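Local coordinates for protein polyprenyl synthetase (Zymomonas mobilis subsp. mobilis, PDB 4KKM) that probably acts as a magnesium-dependent prenyltransferase, joining isopentenyl diphosphate to an allylic diphosphate to build longer isoprenoid chains such as farnesyl diphosphate, at residues 100-105 against 139-144; 60-65 against 123-128; 94-99 against 147-152. All coordinates share one frame; numbering follows the deposited sequence.

Contact 1 (100-105 against 139-144); sequences IHVYSL and DALQAL
Tyr103 and Gln142 run alongside each other with their ends in the same direction, and this pair accounts for most of the surface buried here. The CB methylene of Gln142 sits over one face of the phenol ring, its CB 4.1 Å from the centroid of the Tyr103 ring. Farther along, the amide follows the same face, its plane only 23° from that of the ring, and Gln142 NE2 comes within 3.5 Å of Tyr103 CZ. At the far end a single water joins the two residues: it accepts from Tyr103 OH at 2.5 Å and donates to Gln142 OE1 at 2.6 Å. The other half of the amide has its own partner, since Gln142 NE2 donates to Asp139 O of the second subunit. Tyr103 has chi1 at 112°, well off a staggered value, consistent with some strain.

The two segments belong to helices 87-109 and 131-150 of the mainly helical isoprenoid synthase fold; their short axes run antiparallel at 165° and approach to 8.3 Å. The C-terminal end of helix 87-109 carries the start of the first aspartate-rich motif, of which Asp108 and Asp114 bind calcium. Leu141, the third major residue, aims its CB at the partner helix and meets Tyr103 CB at 3.7 Å. Its branch continues to Val102, with Leu141 CD1 3.7 Å from Val102 CG1. Ile100 crosses the chain of Gln142 obliquely, Ile100 CD1 lying 4.1 Å from Gln142 CG. Tyr103 also stacks edge-to-face with His107 and packs on Asp139 of the second subunit.

Contact 2 (60-65 against 123-128); sequences MRYAAI and PTVHKA
Tyr62 reaches from helix 54-64 to Pro123, and the polar part of the contact is one hydrogen bond: Tyr62 OH donates to Pro123 O at 2.5 Å, a notably short distance. The acceptor lies at the edge of the ring and in its plane. Seen from the carbonyl, the C=O...OH angle is 132° and the donor is tilted 21° from the carbonyl plane, so the phenol arrives from the flank of the oxygen. With CG anti to the backbone N (chi1 177°), the ring is carried out toward the other segment. The hydroxyl is also close against the proline ring, Tyr62 OH being 3.1 Å from Pro123 CG, and the two side chains cross at about a right angle.

The 123-128 segment continues from the small antiparallel hairpin after the first aspartate-rich motif of this prenyltransferase family; the calcium ion bound by Asp108 and Asp114 is about 11 Å from the side chain of Thr124. Thr124 stands at the N-cap position of the short helix 125-128 without capping through its side chain. Its OG1 bonds instead to Asp116 O, an acceptor that also serves His126 NE2, while its backbone carbonyl accepts from Ala128 N.

The apolar contacts gather on one face and the edge of the same ring. Ala128 CB lies over one face, 4.0 Å from Tyr62 CZ. Val125 comes to the edge, with Val125 CG2 4.0 Å from Tyr62 CD2, and the same methyl meets Ala63 CB at 3.8 Å, joining the next residue of the first helix to the contact. Charge enters through Lys122, which makes a cation-pi interaction with the Tyr62 ring and donates from NZ to Tyr62 O.

Contact 3 (94-99 against 147-152); sequences GMAIEC and EILSEE
Met95, Ala96 and Cys99 meet Ile148 and Leu149 with no ring, amide or other flat group between them, so there are no faces or edges to assign; the evidence is purely that of methyl, methylene and sulfur distances. Ile148 is the central residue. With CG1 anti to its carbonyl carbon (chi1 -67°) and the chain extended beyond (chi2 163°), its CD1 is carried across to helix 87-109. There Ile148 CD1 lies 3.7 Å from Met95 CG and 3.8 Å from Cys99 SG. Met95 crosses Ile148 at about a right angle, and a bend at chi3 (55°) turns its terminal methyl back, leaving Met95 CE 3.9 Å from Ile148 CD1. That one methyl therefore touches three atoms of the methionine and the cysteine sulfur.

The other branch serves Ala96, whose CB points at the second segment: Ala96 CB is 4.1 Å from Ile148 CG2 and 3.7 Å from Leu149 CD2. The small alanine allows a close approach, its CA lying 6.0 Å from the CA of Ile148.

The residues in contact are buried, away from the metal site. Phe42 of helix 24-45 packs on Met95 and Cys99, and Gln45 of the same helix also touches Met95, while Leu149 rests against Ile165 and Leu168 of helix 158-172, so that the pair of helices 87-109 and 131-150 is flanked by both.

Contacts 1 and 3 join the same two helices, 87-109 and 131-150, and both are buried; contact 1 is nested along the chain inside the loop closed by contact 3. Their chemistry differs: contact 3 is wholly apolar, whereas contact 1 adds a water-bridged polar pair where the second subunit takes part directly. Contact 2 is only partly buried, nearer the periphery, and combines a direct hydrogen bond to a backbone carbonyl with apolar packing round one tyrosine. It touches contact 1 through packing, Met60 CE lying 3.6 Å from Ala140 CB and Ala63 CB 3.7 Å from Val102 CG1. Contacts 2 and 3 stay about 6 Å apart at their nearest atoms.

Contact 1 (100-105 against 139-144)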
ATOM      1  N   ILE B 100      -2.289   7.641  -3.221  1.00 21.73           N
ATOM      2  CA  ILE B 100      -2.262   7.561  -1.763  1.00 18.72           C
ATOM      3  C   ILE B 100      -3.318   8.474  -1.143  1.00 21.59           C
ATOM      4  O   ILE B 100      -4.040   8.078  -0.225  1.00 22.42           O
ATOM      5  CB  ILE B 100      -0.877   7.929  -1.224  1.00 20.28           C
ATOM      6  CG1 ILE B 100       0.179   6.966  -1.780  1.00 20.55           C
ATOM      7  CG2 ILE B 100      -0.883   7.984   0.314  1.00 20.82           C
ATOM      8  CD1 ILE B 100      -0.075   5.495  -1.459  1.00 24.35           C
ATOM      9  N   HIS B 101      -3.414   9.696  -1.654  1.00 21.52           N
ATOM     10  CA  HIS B 101      -4.398  10.645  -1.147  1.00 20.23           C
ATOM     11  C   HIS B 101      -5.818  10.118  -1.354  1.00 26.07           C
ATOM     12  O   HIS B 101      -6.634  10.119  -0.431  1.00 23.13           O
ATOM     13  CB  HIS B 101      -4.226  12.001  -1.837  1.00 23.89           C
ATOM     14  CG  HIS B 101      -5.269  13.007  -1.466  1.00 25.59           C
ATOM     15  ND1 HIS B 101      -5.481  13.426  -0.170  1.00 24.17           N
ATOM     16  CD2 HIS B 101      -6.165  13.690  -2.226  1.00 23.31           C
ATOM     17  CE1 HIS B 101      -6.456  14.316  -0.144  1.00 28.78           C
ATOM     18  NE2 HIS B 101      -6.887  14.491  -1.383  1.00 28.69           N
ATOM     19  N   VAL B 102      -6.106   9.661  -2.568  1.00 22.94           N
ATOM     20  CA  VAL B 102      -7.450   9.193  -2.893  1.00 20.22           C
ATOM     21  C   VAL B 102      -7.815   7.950  -2.079  1.00 22.68           C
ATOM     22  O   VAL B 102      -8.907   7.879  -1.518  1.00 25.62           O
ATOM     23  CB  VAL B 102      -7.613   8.937  -4.404  1.00 22.07           C
ATOM     24  CG1 VAL B 102      -8.889   8.131  -4.694  1.00 23.18           C
ATOM     25  CG2 VAL B 102      -7.610  10.265  -5.157  1.00 20.39           C
ATOM     26  N   TYR B 103      -6.906   6.980  -1.991  1.00 20.20           N
ATOM     27  CA  TYR B 103      -7.202   5.790  -1.189  1.00 23.33           C
ATOM     28  C   TYR B 103      -7.481   6.208   0.260  1.00 24.81           C
ATOM     29  O   TYR B 103      -8.367   5.657   0.911  1.00 23.57           O
ATOM     30  CB  TYR B 103      -6.100   4.704  -1.290  1.00 21.06           C
ATOM     31  CG  TYR B 103      -5.318   4.478   0.006  1.00 24.09           C
ATOM     32  CD1 TYR B 103      -5.893   3.805   1.083  1.00 24.59           C
ATOM     33  CD2 TYR B 103      -4.005   4.930   0.146  1.00 21.42           C
ATOM     34  CE1 TYR B 103      -5.207   3.621   2.275  1.00 24.13           C
ATOM     35  CE2 TYR B 103      -3.296   4.735   1.345  1.00 19.97           C
ATOM     36  CZ  TYR B 103      -3.914   4.075   2.404  1.00 24.40           C
ATOM     37  OH  TYR B 103      -3.260   3.866   3.602  1.00 23.51           O
ATOM     38  N   SER B 104      -6.737   7.192   0.762  1.00 21.81           N
ATOM     39  CA  SER B 104      -6.908   7.608   2.152  1.00 24.81           C
ATOM     40  C   SER B 104      -8.298   8.184   2.406  1.00 23.34           C
ATOM     41  O   SER B 104      -8.874   7.978   3.470  1.00 28.89           O
ATOM     42  CB  SER B 104      -5.842   8.622   2.573  1.00 26.21           C
ATOM     43  OG  SER B 104      -6.148   9.927   2.104  1.00 26.97           O
ATOM     44  N   LEU B 105      -8.823   8.908   1.422  1.00 23.26           N
ATOM     45  CA  LEU B 105     -10.172   9.468   1.509  1.00 27.21           C
ATOM     46  C   LEU B 105     -11.219   8.360   1.471  1.00 26.26           C
ATOM     47  O   LEU B 105     -12.206   8.397   2.205  1.00 25.54           O
ATOM     48  CB  LEU B 105     -10.425  10.435   0.350  1.00 28.50           C
ATOM     49  CG  LEU B 105      -9.577  11.710   0.273  1.00 32.17           C
ATOM     50  CD1 LEU B 105      -9.889  12.442  -1.023  1.00 31.73           C
ATOM     51  CD2 LEU B 105      -9.819  12.611   1.489  1.00 38.97           C
ATOM     52  N   ASP B 139      -7.456  -0.301  -0.999  1.00 23.41           N
ATOM     53  CA  ASP B 139      -6.308  -1.207  -0.898  1.00 21.86           C
ATOM     54  C   ASP B 139      -5.542  -1.305  -2.224  1.00 22.55           C
ATOM     55  O   ASP B 139      -4.301  -1.282  -2.242  1.00 21.24           O
ATOM     56  CB  ASP B 139      -6.740  -2.594  -0.403  1.00 20.67           C
ATOM     57  CG  ASP B 139      -7.084  -2.597   1.082  1.00 25.55           C
ATOM     58  OD1 ASP B 139      -6.692  -1.632   1.772  1.00 22.05           O
ATOM     59  OD2 ASP B 139      -7.729  -3.560   1.560  1.00 22.25           O
ATOM     60  N   ALA B 140      -6.281  -1.387  -3.328  1.00 21.41           N
ATOM     61  CA  ALA B 140      -5.663  -1.537  -4.645  1.00 20.17           C
ATOM     62  C   ALA B 140      -4.979  -0.248  -5.072  1.00 20.56           C
ATOM     63  O   ALA B 140      -3.941  -0.276  -5.741  1.00 20.63           O
ATOM     64  CB  ALA B 140      -6.718  -1.946  -5.684  1.00 18.16           C
ATOM     65  N   LEU B 141      -5.563   0.887  -4.690  1.00 17.46           N
ATOM     66  CA  LEU B 141      -4.967   2.173  -5.046  1.00 18.72           C
ATOM     67  C   LEU B 141      -3.637   2.398  -4.339  1.00 19.14           C
ATOM     68  O   LEU B 141      -2.716   2.979  -4.919  1.00 20.55           O
ATOM     69  CB  LEU B 141      -5.935   3.336  -4.776  1.00 20.94           C
ATOM     70  CG  LEU B 141      -6.993   3.555  -5.869  1.00 18.08           C
ATOM     71  CD1 LEU B 141      -8.068   4.550  -5.410  1.00 21.97           C
ATOM     72  CD2 LEU B 141      -6.336   4.051  -7.144  1.00 20.56           C
ATOM     73  N   GLN B 142      -3.518   1.948  -3.089  1.00 18.59           N
ATOM     74  CA  GLN B 142      -2.230   2.093  -2.413  1.00 19.65           C
ATOM     75  C   GLN B 142      -1.148   1.292  -3.146  1.00 20.59           C
ATOM     76  O   GLN B 142      -0.051   1.794  -3.398  1.00 22.00           O
ATOM     77  CB  GLN B 142      -2.279   1.703  -0.924  1.00 17.48           C
ATOM     78  CG  GLN B 142      -0.863   1.669  -0.317  1.00 20.40           C
ATOM     79  CD  GLN B 142      -0.816   1.759   1.205  1.00 23.35           C
ATOM     80  OE1 GLN B 142       0.141   2.299   1.765  1.00 22.50           O
ATOM     81  NE2 GLN B 142      -1.844   1.239   1.880  1.00 21.40           N
ATOM     82  N   ALA B 143      -1.465   0.047  -3.494  1.00 18.28           N
ATOM     83  CA  ALA B 143      -0.527  -0.772  -4.255  1.00 22.01           C
ATOM     84  C   ALA B 143      -0.169  -0.098  -5.580  1.00 23.09           C
ATOM     85  O   ALA B 143       0.987  -0.110  -5.999  1.00 22.50           O
ATOM     86  CB  ALA B 143      -1.112  -2.163  -4.512  1.00 19.51           C
ATOM     87  N   LEU B 144      -1.169   0.502  -6.223  1.00 20.38           N
ATOM     88  CA  LEU B 144      -0.967   1.122  -7.536  1.00 22.42           C
ATOM     89  C   LEU B 144       0.057   2.258  -7.481  1.00 25.27           C
ATOM     90  O   LEU B 144       0.839   2.443  -8.422  1.00 23.84           O
ATOM     91  CB  LEU B 144      -2.296   1.635  -8.105  1.00 20.77           C
ATOM     92  CG  LEU B 144      -2.224   2.175  -9.534  1.00 24.08           C
ATOM     93  CD1 LEU B 144      -1.740   1.083 -10.488  1.00 27.14           C
ATOM     94  CD2 LEU B 144      -3.579   2.716  -9.971  1.00 21.29           C
TER
HETATM   95  O   HOH W   1      -0.777   4.109   3.413  1.00 23.35           O

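Contact 2 (60-65 against 123-128)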
ATOM      1  N   MET B  60     -12.419   2.150  -8.222  1.00 22.95           N
ATOM      2  CA  MET B  60     -11.153   2.878  -8.245  1.00 24.87           C
ATOM      3  C   MET B  60     -11.265   4.100  -9.153  1.00 27.41           C
ATOM      4  O   MET B  60     -10.818   5.194  -8.801  1.00 25.39           O
ATOM      5  CB  MET B  60     -10.006   1.970  -8.706  1.00 24.03           C
ATOM      6  CG  MET B  60      -9.673   0.831  -7.735  1.00 23.56           C
ATOM      7  SD  MET B  60      -8.544  -0.393  -8.436  1.00 23.45           S
ATOM      8  CE  MET B  60      -6.966   0.484  -8.334  1.00 19.38           C
ATOM      9  N   ARG B  61     -11.872   3.909 -10.319  1.00 26.81           N
ATOM     10  CA  ARG B  61     -12.030   5.001 -11.272  1.00 27.25           C
ATOM     11  C   ARG B  61     -12.963   6.075 -10.726  1.00 30.03           C
ATOM     12  O   ARG B  61     -12.705   7.271 -10.866  1.00 30.99           O
ATOM     13  CB  ARG B  61     -12.555   4.470 -12.611  1.00 29.95           C
ATOM     14  CG  ARG B  61     -11.532   3.654 -13.392  1.00 29.61           C
ATOM     15  CD  ARG B  61     -12.160   2.932 -14.582  1.00 28.70           C
ATOM     16  NE  ARG B  61     -12.641   3.865 -15.598  1.00 30.90           N
ATOM     17  CZ  ARG B  61     -11.906   4.328 -16.607  1.00 39.19           C
ATOM     18  NH1 ARG B  61     -10.645   3.943 -16.752  1.00 31.46           N
ATOM     19  NH2 ARG B  61     -12.434   5.185 -17.474  1.00 43.69           N
ATOM     20  N   TYR B  62     -14.062   5.638 -10.118  1.00 32.32           N
ATOM     21  CA  TYR B  62     -15.017   6.568  -9.532  1.00 29.00           C
ATOM     22  C   TYR B  62     -14.349   7.476  -8.501  1.00 26.39           C
ATOM     23  O   TYR B  62     -14.616   8.679  -8.448  1.00 27.66           O
ATOM     24  CB  TYR B  62     -16.172   5.805  -8.885  1.00 28.37           C
ATOM     25  CG  TYR B  62     -17.160   6.702  -8.184  1.00 31.72           C
ATOM     26  CD1 TYR B  62     -18.164   7.353  -8.896  1.00 36.10           C
ATOM     27  CD2 TYR B  62     -17.099   6.896  -6.812  1.00 31.26           C
ATOM     28  CE1 TYR B  62     -19.071   8.172  -8.259  1.00 38.44           C
ATOM     29  CE2 TYR B  62     -17.996   7.715  -6.169  1.00 34.59           C
ATOM     30  CZ  TYR B  62     -18.982   8.347  -6.895  1.00 38.97           C
ATOM     31  OH  TYR B  62     -19.880   9.163  -6.253  1.00 44.77           O
ATOM     32  N   ALA B  63     -13.480   6.898  -7.681  1.00 28.21           N
ATOM     33  CA  ALA B  63     -12.802   7.653  -6.630  1.00 24.92           C
ATOM     34  C   ALA B  63     -11.709   8.546  -7.193  1.00 27.72           C
ATOM     35  O   ALA B  63     -11.572   9.696  -6.781  1.00 27.08           O
ATOM     36  CB  ALA B  63     -12.198   6.699  -5.605  1.00 24.64           C
ATOM     37  N   ALA B  64     -10.927   8.005  -8.124  1.00 26.98           N
ATOM     38  CA  ALA B  64      -9.724   8.683  -8.618  1.00 27.74           C
ATOM     39  C   ALA B  64      -9.970   9.705  -9.726  1.00 32.87           C
ATOM     40  O   ALA B  64      -9.234  10.687  -9.840  1.00 31.52           O
ATOM     41  CB  ALA B  64      -8.695   7.658  -9.076  1.00 26.09           C
ATOM     42  N   ILE B  65     -10.991   9.467 -10.544  1.00 26.87           N
ATOM     43  CA  ILE B  65     -11.249  10.315 -11.705  1.00 31.84           C
ATOM     44  C   ILE B  65     -12.321  11.361 -11.433  1.00 43.48           C
ATOM     45  O   ILE B  65     -13.342  11.068 -10.812  1.00 42.19           O
ATOM     46  CB  ILE B  65     -11.660   9.476 -12.939  1.00 33.17           C
ATOM     47  CG1 ILE B  65     -10.527   8.532 -13.344  1.00 33.25           C
ATOM     48  CG2 ILE B  65     -12.046  10.378 -14.111  1.00 38.92           C
ATOM     49  CD1 ILE B  65     -10.896   7.612 -14.495  1.00 38.83           C
ATOM     50  N   PRO B 123     -21.175  11.438  -3.920  1.00 68.96           N
ATOM     51  CA  PRO B 123     -21.359  10.364  -2.943  1.00 64.48           C
ATOM     52  C   PRO B 123     -20.084   9.542  -2.816  1.00 56.02           C
ATOM     53  O   PRO B 123     -19.368   9.333  -3.797  1.00 51.32           O
ATOM     54  CB  PRO B 123     -22.503   9.525  -3.535  1.00 69.55           C
ATOM     55  CG  PRO B 123     -22.574   9.902  -4.972  1.00 72.07           C
ATOM     56  CD  PRO B 123     -22.117  11.331  -5.048  1.00 73.27           C
ATOM     57  N   THR B 124     -19.790   9.105  -1.601  1.00 52.58           N
ATOM     58  CA  THR B 124     -18.572   8.357  -1.343  1.00 49.83           C
ATOM     59  C   THR B 124     -18.644   6.951  -1.931  1.00 47.09           C
ATOM     60  O   THR B 124     -19.718   6.474  -2.301  1.00 46.10           O
ATOM     61  CB  THR B 124     -18.289   8.291   0.158  1.00 53.72           C
ATOM     62  OG1 THR B 124     -19.445   7.778   0.832  1.00 54.39           O
ATOM     63  CG2 THR B 124     -17.968   9.689   0.691  1.00 55.44           C
ATOM     64  N   VAL B 125     -17.493   6.293  -2.017  1.00 40.98           N
ATOM     65  CA  VAL B 125     -17.410   4.977  -2.646  1.00 33.53           C
ATOM     66  C   VAL B 125     -18.308   3.943  -1.963  1.00 38.29           C
ATOM     67  O   VAL B 125     -19.017   3.190  -2.633  1.00 40.10           O
ATOM     68  CB  VAL B 125     -15.950   4.477  -2.710  1.00 31.64           C
ATOM     69  CG1 VAL B 125     -15.886   3.010  -3.179  1.00 31.34           C
ATOM     70  CG2 VAL B 125     -15.140   5.388  -3.618  1.00 33.92           C
ATOM     71  N   HIS B 126     -18.301   3.922  -0.632  1.00 34.92           N
ATOM     72  CA  HIS B 126     -19.108   2.943   0.090  1.00 41.55           C
ATOM     73  C   HIS B 126     -20.604   3.180  -0.121  1.00 43.79           C
ATOM     74  O   HIS B 126     -21.408   2.267   0.036  1.00 46.04           O
ATOM     75  CB  HIS B 126     -18.748   2.889   1.583  1.00 49.80           C
ATOM     76  CG  HIS B 126     -19.090   4.132   2.343  1.00 56.62           C
ATOM     77  ND1 HIS B 126     -20.187   4.222   3.176  1.00 57.58           N
ATOM     78  CD2 HIS B 126     -18.471   5.336   2.412  1.00 57.76           C
ATOM     79  CE1 HIS B 126     -20.232   5.423   3.716  1.00 60.02           C
ATOM     80  NE2 HIS B 126     -19.201   6.121   3.268  1.00 60.25           N
ATOM     81  N   LYS B 127     -20.968   4.400  -0.505  1.00 45.63           N
ATOM     82  CA  LYS B 127     -22.363   4.722  -0.789  1.00 49.21           C
ATOM     83  C   LYS B 127     -22.751   4.386  -2.231  1.00 49.39           C
ATOM     84  O   LYS B 127     -23.774   3.746  -2.474  1.00 47.16           O
ATOM     85  CB  LYS B 127     -22.648   6.196  -0.490  1.00 51.16           C
ATOM     86  CG  LYS B 127     -22.461   6.567   0.969  1.00 58.92           C
ATOM     87  CD  LYS B 127     -23.354   5.730   1.883  1.00 64.74           C
ATOM     88  CE  LYS B 127     -24.734   6.351   2.060  1.00 71.52           C
ATOM     89  NZ  LYS B 127     -25.550   6.359   0.813  1.00 73.51           N
ATOM     90  N   ALA B 128     -21.934   4.823  -3.185  1.00 47.71           N
ATOM     91  CA  ALA B 128     -22.191   4.542  -4.596  1.00 50.99           C
ATOM     92  C   ALA B 128     -22.010   3.055  -4.895  1.00 49.50           C
ATOM     93  O   ALA B 128     -22.660   2.498  -5.780  1.00 49.50           O
ATOM     94  CB  ALA B 128     -21.272   5.379  -5.479  1.00 50.25           C
TER

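Contact 3 (94-99 against 147-152)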
ATOM      1  N   GLY B  94       2.924  12.701  -9.813  1.00 25.76           N
ATOM      2  CA  GLY B  94       1.714  13.317  -9.306  1.00 25.96           C
ATOM      3  C   GLY B  94       0.594  12.292  -9.188  1.00 25.70           C
ATOM      4  O   GLY B  94      -0.106  12.247  -8.176  1.00 23.29           O
ATOM      5  N   MET B  95       0.423  11.454 -10.207  1.00 28.85           N
ATOM      6  CA  MET B  95      -0.601  10.408 -10.125  1.00 25.52           C
ATOM      7  C   MET B  95      -0.346   9.476  -8.943  1.00 22.68           C
ATOM      8  O   MET B  95      -1.275   9.110  -8.222  1.00 25.25           O
ATOM      9  CB  MET B  95      -0.708   9.588 -11.415  1.00 25.89           C
ATOM     10  CG  MET B  95      -1.679   8.407 -11.296  1.00 23.32           C
ATOM     11  SD  MET B  95      -2.176   7.684 -12.878  1.00 26.68           S
ATOM     12  CE  MET B  95      -0.578   7.307 -13.600  1.00 28.40           C
ATOM     13  N   ALA B  96       0.916   9.100  -8.753  1.00 23.45           N
ATOM     14  CA  ALA B  96       1.292   8.197  -7.667  1.00 23.29           C
ATOM     15  C   ALA B  96       0.913   8.746  -6.290  1.00 22.54           C
ATOM     16  O   ALA B  96       0.353   8.019  -5.471  1.00 19.58           O
ATOM     17  CB  ALA B  96       2.789   7.875  -7.723  1.00 24.15           C
ATOM     18  N   ILE B  97       1.216  10.020  -6.024  1.00 21.71           N
ATOM     19  CA  ILE B  97       0.886  10.591  -4.717  1.00 21.87           C
ATOM     20  C   ILE B  97      -0.626  10.728  -4.587  1.00 24.65           C
ATOM     21  O   ILE B  97      -1.190  10.576  -3.499  1.00 22.13           O
ATOM     22  CB  ILE B  97       1.623  11.952  -4.426  1.00 21.32           C
ATOM     23  CG1 ILE B  97       1.364  12.428  -2.989  1.00 21.97           C
ATOM     24  CG2 ILE B  97       1.219  13.038  -5.421  1.00 23.35           C
ATOM     25  CD1 ILE B  97       1.808  11.429  -1.932  1.00 22.82           C
ATOM     26  N   GLU B  98      -1.286  10.983  -5.709  1.00 21.20           N
ATOM     27  CA  GLU B  98      -2.736  11.126  -5.702  1.00 24.93           C
ATOM     28  C   GLU B  98      -3.402   9.778  -5.429  1.00 23.60           C
ATOM     29  O   GLU B  98      -4.489   9.727  -4.864  1.00 24.12           O
ATOM     30  CB  GLU B  98      -3.233  11.751  -7.015  1.00 27.43           C
ATOM     31  CG  GLU B  98      -4.713  12.133  -7.032  1.00 24.21           C
ATOM     32  CD  GLU B  98      -5.068  13.333  -6.151  1.00 27.30           C
ATOM     33  OE1 GLU B  98      -4.203  13.850  -5.408  1.00 24.22           O
ATOM     34  OE2 GLU B  98      -6.241  13.758  -6.199  1.00 29.84           O
ATOM     35  N   CYS B  99      -2.738   8.687  -5.805  1.00 21.54           N
ATOM     36  CA  CYS B  99      -3.220   7.359  -5.433  1.00 23.29           C
ATOM     37  C   CYS B  99      -3.329   7.211  -3.922  1.00 20.33           C
ATOM     38  O   CYS B  99      -4.325   6.707  -3.404  1.00 21.33           O
ATOM     39  CB  CYS B  99      -2.303   6.264  -5.975  1.00 21.57           C
ATOM     40  SG  CYS B  99      -2.513   5.918  -7.727  1.00 23.49           S
ATOM     41  N   GLU B 147       3.445   0.686  -7.805  1.00 25.10           N
ATOM     42  CA  GLU B 147       3.623   0.183  -9.164  1.00 25.11           C
ATOM     43  C   GLU B 147       4.003   1.319 -10.107  1.00 29.46           C
ATOM     44  O   GLU B 147       4.923   1.181 -10.914  1.00 29.85           O
ATOM     45  CB  GLU B 147       2.364  -0.527  -9.687  1.00 23.12           C
ATOM     46  CG  GLU B 147       2.616  -1.226 -11.025  1.00 29.65           C
ATOM     47  CD  GLU B 147       1.380  -1.885 -11.609  1.00 31.04           C
ATOM     48  OE1 GLU B 147       0.376  -2.038 -10.881  1.00 26.77           O
ATOM     49  OE2 GLU B 147       1.414  -2.251 -12.805  1.00 30.63           O
ATOM     50  N   ILE B 148       3.301   2.443  -9.994  1.00 27.08           N
ATOM     51  CA  ILE B 148       3.555   3.595 -10.863  1.00 23.81           C
ATOM     52  C   ILE B 148       4.978   4.122 -10.687  1.00 26.24           C
ATOM     53  O   ILE B 148       5.690   4.359 -11.668  1.00 28.86           O
ATOM     54  CB  ILE B 148       2.549   4.743 -10.593  1.00 24.89           C
ATOM     55  CG1 ILE B 148       1.129   4.338 -11.002  1.00 22.95           C
ATOM     56  CG2 ILE B 148       2.965   6.023 -11.327  1.00 26.13           C
ATOM     57  CD1 ILE B 148       0.055   5.238 -10.400  1.00 24.11           C
ATOM     58  N   LEU B 149       5.399   4.292  -9.437  1.00 23.76           N
ATOM     59  CA  LEU B 149       6.728   4.837  -9.155  1.00 25.54           C
ATOM     60  C   LEU B 149       7.863   3.922  -9.603  1.00 31.12           C
ATOM     61  O   LEU B 149       8.982   4.380  -9.844  1.00 32.19           O
ATOM     62  CB  LEU B 149       6.894   5.139  -7.666  1.00 22.91           C
ATOM     63  CG  LEU B 149       6.143   6.352  -7.114  1.00 25.03           C
ATOM     64  CD1 LEU B 149       6.479   6.542  -5.642  1.00 25.46           C
ATOM     65  CD2 LEU B 149       6.506   7.603  -7.917  1.00 28.99           C
ATOM     66  N   SER B 150       7.578   2.629  -9.705  1.00 29.26           N
ATOM     67  CA  SER B 150       8.613   1.654 -10.031  1.00 32.20           C
ATOM     68  C   SER B 150       8.989   1.659 -11.516  1.00 38.09           C
ATOM     69  O   SER B 150      10.088   1.242 -11.881  1.00 41.70           O
ATOM     70  CB  SER B 150       8.174   0.247  -9.615  1.00 36.46           C
ATOM     71  OG  SER B 150       7.223  -0.270 -10.529  1.00 37.16           O
ATOM     72  N   GLU B 151       8.079   2.131 -12.363  1.00 36.16           N
ATOM     73  CA  GLU B 151       8.255   2.046 -13.816  1.00 39.75           C
ATOM     74  C   GLU B 151       9.311   2.993 -14.392  1.00 43.89           C
ATOM     75  O   GLU B 151       9.517   4.101 -13.898  1.00 36.51           O
ATOM     76  CB  GLU B 151       6.922   2.266 -14.530  1.00 35.93           C
ATOM     77  CG  GLU B 151       5.847   1.270 -14.156  1.00 35.73           C
ATOM     78  CD  GLU B 151       4.616   1.406 -15.026  1.00 39.14           C
ATOM     79  OE1 GLU B 151       4.385   2.512 -15.557  1.00 39.45           O
ATOM     80  OE2 GLU B 151       3.890   0.406 -15.192  1.00 43.30           O
ATOM     81  N   GLU B 152       9.963   2.554 -15.466  1.00 43.34           N
ATOM     82  CA  GLU B 152      11.018   3.335 -16.107  1.00 39.05           C
ATOM     83  C   GLU B 152      10.531   4.685 -16.648  1.00 42.29           C
ATOM     84  O   GLU B 152      11.298   5.651 -16.713  1.00 41.92           O
ATOM     85  CB  GLU B 152      11.648   2.518 -17.239  1.00 48.80           C
TER